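Local coordinates for BH2851 (Bacillus halodurans, PDB 2GFG), which is of unknown function but carries a CYTH domain and is a putative adenylate cyclase, consistent with a role in triphosphate chemistry, at residues F33-F41 and A54-A62. Sequence-based numbering, arbitrary orientation.
Sequences FKLQRNHYF and ALRIREKEA. With EDO (1,2-ethanediol), chain F.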
# COMPACT_ATOMS: atom_id res chain seq x y z
N PHE A 33 9.79 -0.38 -13.67
CA PHE A 33 8.51 -0.80 -13.11
C PHE A 33 8.55 -2.27 -12.69
O PHE A 33 8.87 -3.15 -13.50
CB PHE A 33 7.37 -0.56 -14.11
CG PHE A 33 6.90 0.86 -14.15
CD1 PHE A 33 5.83 1.27 -13.36
CD2 PHE A 33 7.55 1.81 -14.94
CE1 PHE A 33 5.38 2.61 -13.38
CE2 PHE A 33 7.12 3.15 -14.96
CZ PHE A 33 6.03 3.54 -14.17
N LYS A 34 8.26 -2.52 -11.41
CA LYS A 34 8.19 -3.87 -10.86
C LYS A 34 6.74 -4.20 -10.50
O LYS A 34 6.01 -3.35 -10.01
CB LYS A 34 9.07 -4.00 -9.61
CG LYS A 34 10.50 -3.41 -9.76
CD LYS A 34 11.28 -4.04 -10.90
CE LYS A 34 12.70 -3.47 -11.00
NZ LYS A 34 13.41 -3.93 -12.24
N LEU A 35 6.35 -5.45 -10.71
CA LEU A 35 4.97 -5.89 -10.47
C LEU A 35 4.84 -6.51 -9.09
O LEU A 35 5.72 -7.25 -8.65
CB LEU A 35 4.55 -6.90 -11.55
CG LEU A 35 3.15 -7.52 -11.49
CD1 LEU A 35 2.05 -6.47 -11.35
CD2 LEU A 35 2.91 -8.39 -12.74
N GLN A 36 3.78 -6.14 -8.38
CA GLN A 36 3.46 -6.73 -7.08
C GLN A 36 1.95 -6.98 -6.94
O GLN A 36 1.14 -6.29 -7.58
CB GLN A 36 3.95 -5.82 -5.94
CG GLN A 36 3.19 -4.46 -5.85
CD GLN A 36 3.94 -3.42 -5.04
OE1 GLN A 36 5.16 -3.44 -4.96
NE2 GLN A 36 3.20 -2.50 -4.45
N ARG A 37 1.60 -7.97 -6.13
CA ARG A 37 0.21 -8.32 -5.87
C ARG A 37 -0.09 -8.16 -4.40
O ARG A 37 0.58 -8.74 -3.56
CB ARG A 37 -0.06 -9.75 -6.28
CG ARG A 37 -0.07 -9.97 -7.75
CD ARG A 37 -0.75 -11.28 -8.11
NE ARG A 37 -1.03 -11.37 -9.54
CZ ARG A 37 -1.76 -12.33 -10.11
NH1 ARG A 37 -2.29 -13.33 -9.37
NH2 ARG A 37 -1.97 -12.31 -11.42
N ASN A 38 -1.13 -7.39 -4.10
CA ASN A 38 -1.56 -7.17 -2.74
C ASN A 38 -2.81 -7.96 -2.48
O ASN A 38 -3.83 -7.74 -3.13
CB ASN A 38 -1.82 -5.68 -2.52
CG ASN A 38 -0.62 -4.84 -2.84
OD1 ASN A 38 0.43 -5.02 -2.26
ND2 ASN A 38 -0.77 -3.93 -3.79
N HIS A 39 -2.70 -8.97 -1.62
CA HIS A 39 -3.84 -9.80 -1.23
C HIS A 39 -4.39 -9.26 0.06
O HIS A 39 -3.70 -9.26 1.07
CB HIS A 39 -3.41 -11.24 -1.06
CG HIS A 39 -2.82 -11.85 -2.29
ND1 HIS A 39 -3.59 -12.50 -3.24
CD2 HIS A 39 -1.54 -11.91 -2.73
CE1 HIS A 39 -2.80 -12.93 -4.21
NE2 HIS A 39 -1.56 -12.59 -3.93
N TYR A 40 -5.64 -8.80 0.04
CA TYR A 40 -6.24 -8.12 1.20
C TYR A 40 -7.05 -9.05 2.07
O TYR A 40 -7.74 -9.93 1.58
CB TYR A 40 -7.10 -6.96 0.74
CG TYR A 40 -6.34 -5.94 -0.07
CD1 TYR A 40 -5.15 -5.38 0.41
CD2 TYR A 40 -6.81 -5.52 -1.32
CE1 TYR A 40 -4.43 -4.45 -0.33
CE2 TYR A 40 -6.10 -4.58 -2.07
CZ TYR A 40 -4.90 -4.05 -1.57
OH TYR A 40 -4.19 -3.13 -2.31
N PHE A 41 -6.96 -8.83 3.39
CA PHE A 41 -7.70 -9.60 4.37
C PHE A 41 -8.58 -8.69 5.21
O PHE A 41 -8.17 -7.58 5.58
CB PHE A 41 -6.75 -10.38 5.25
CG PHE A 41 -5.96 -11.41 4.53
CD1 PHE A 41 -6.39 -12.73 4.49
CD2 PHE A 41 -4.82 -11.05 3.81
CE1 PHE A 41 -5.66 -13.70 3.79
CE2 PHE A 41 -4.09 -12.02 3.11
CZ PHE A 41 -4.53 -13.35 3.10
N ALA A 54 -5.26 -1.81 8.00
CA ALA A 54 -5.26 -2.59 6.77
C ALA A 54 -4.28 -3.75 6.89
O ALA A 54 -3.11 -3.56 7.31
CB ALA A 54 -4.90 -1.71 5.58
N LEU A 55 -4.74 -4.94 6.49
CA LEU A 55 -3.94 -6.16 6.55
C LEU A 55 -3.83 -6.74 5.15
O LEU A 55 -4.84 -6.95 4.47
CB LEU A 55 -4.61 -7.17 7.48
CG LEU A 55 -3.86 -8.47 7.80
CD1 LEU A 55 -2.66 -8.21 8.64
CD2 LEU A 55 -4.78 -9.46 8.51
N ARG A 56 -2.60 -6.98 4.71
CA ARG A 56 -2.35 -7.59 3.40
C ARG A 56 -1.21 -8.59 3.44
O ARG A 56 -0.39 -8.58 4.37
CB ARG A 56 -2.03 -6.51 2.35
CG ARG A 56 -0.72 -5.74 2.62
CD ARG A 56 -0.23 -4.97 1.40
NE ARG A 56 1.13 -4.43 1.63
CZ ARG A 56 1.45 -3.13 1.76
NH1 ARG A 56 0.54 -2.16 1.55
NH2 ARG A 56 2.71 -2.79 2.02
N ILE A 57 -1.19 -9.47 2.44
CA ILE A 57 -0.00 -10.24 2.10
C ILE A 57 0.45 -9.77 0.70
O ILE A 57 -0.32 -9.84 -0.25
CB ILE A 57 -0.28 -11.76 2.08
CG1 ILE A 57 -0.52 -12.26 3.51
CG2 ILE A 57 0.90 -12.52 1.43
CD1 ILE A 57 -1.02 -13.71 3.59
N ARG A 58 1.68 -9.25 0.62
CA ARG A 58 2.24 -8.78 -0.65
C ARG A 58 3.10 -9.85 -1.28
O ARG A 58 3.92 -10.47 -0.62
CB ARG A 58 3.07 -7.51 -0.46
CG ARG A 58 3.73 -6.98 -1.77
CD ARG A 58 4.29 -5.58 -1.60
NE ARG A 58 3.22 -4.59 -1.50
CZ ARG A 58 3.42 -3.27 -1.40
NH1 ARG A 58 4.65 -2.76 -1.37
NH2 ARG A 58 2.36 -2.46 -1.32
N GLU A 59 2.97 -10.00 -2.60
CA GLU A 59 3.79 -10.91 -3.38
C GLU A 59 4.58 -10.09 -4.41
O GLU A 59 4.00 -9.35 -5.19
CB GLU A 59 2.90 -11.92 -4.08
CG GLU A 59 3.62 -13.04 -4.79
CD GLU A 59 2.65 -13.98 -5.54
OE1 GLU A 59 1.40 -13.82 -5.38
OE2 GLU A 59 3.12 -14.84 -6.31
N LYS A 60 5.91 -10.19 -4.37
CA LYS A 60 6.77 -9.41 -5.28
C LYS A 60 8.08 -10.14 -5.53
O LYS A 60 8.89 -10.32 -4.61
CB LYS A 60 7.04 -8.02 -4.70
CG LYS A 60 7.76 -7.06 -5.67
CD LYS A 60 8.18 -5.76 -4.98
CE LYS A 60 9.44 -5.96 -4.12
NZ LYS A 60 9.91 -4.67 -3.48
N GLU A 61 8.29 -10.54 -6.79
CA GLU A 61 9.51 -11.26 -7.21
C GLU A 61 9.78 -12.49 -6.35
O GLU A 61 10.88 -12.67 -5.81
CB GLU A 61 10.72 -10.31 -7.21
CG GLU A 61 10.54 -9.09 -8.11
CD GLU A 61 11.78 -8.20 -8.18
OE1 GLU A 61 12.65 -8.29 -7.27
OE2 GLU A 61 11.87 -7.39 -9.13
N ALA A 62 8.74 -13.33 -6.18
CA ALA A 62 8.83 -14.59 -5.40
C ALA A 62 9.08 -14.38 -3.87
O ALA A 62 9.43 -15.33 -3.16
CB ALA A 62 9.90 -15.53 -6.00
C1 EDO F . 7.71 -4.92 -0.61
O1 EDO F . 7.77 -3.87 -1.59
C2 EDO F . 7.11 -4.39 0.69
O2 EDO F . 7.22 -5.39 1.73
O HOH W 1 6.61 -9.72 -9.22
O HOH W 2 -2.02 -2.10 -0.50
O HOH W 3 -7.34 -5.11 5.31
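Arg58 and Asn38 meet on the inward face of two neighbouring antiparallel strands, 34-42 and 54-60, in the eight-stranded barrel of the CYTH fold, the triphosphate tunnel metalloenzyme (TTM) superfamily. Arg58 NE donates to Asn38 OD1 at 2.9 Å, in the carbonyl plane, and Arg58 NH2 adds a weak second bond to the same oxygen. A bend at chi3 (-72°) turns the guanidinium back over strand 34-42, where Gln36 NE2 sits 3.1 Å above one of its faces; Arg56 NH2 lies above the opposite face, offset toward its rim. Such arginine layering fits a barrel lined for an anion, as in relatives that bind triphosphate. Arg58 NH2 also reaches an unknown ligand through a weak hydrogen bond, while Lys60 NZ donates to O1 of an ethanediol, to which Arg58 NH1 adds a weak bond; both molecules probably come from the crystallisation liquor. On the other face of the sheet, Phe41 CE2 presses on Ile57 CD1 at 3.5 Å, under helix 85-94, which touches both side chains. The paired backbones set this register: Arg37 with Glu59 and His39 with Ile57 each exchange two hydrogen bonds. Nearer the Phe41 end, water 2 links Tyr40 OH to Arg56 NH1, which donates to the water oxygen at 3.3 Å.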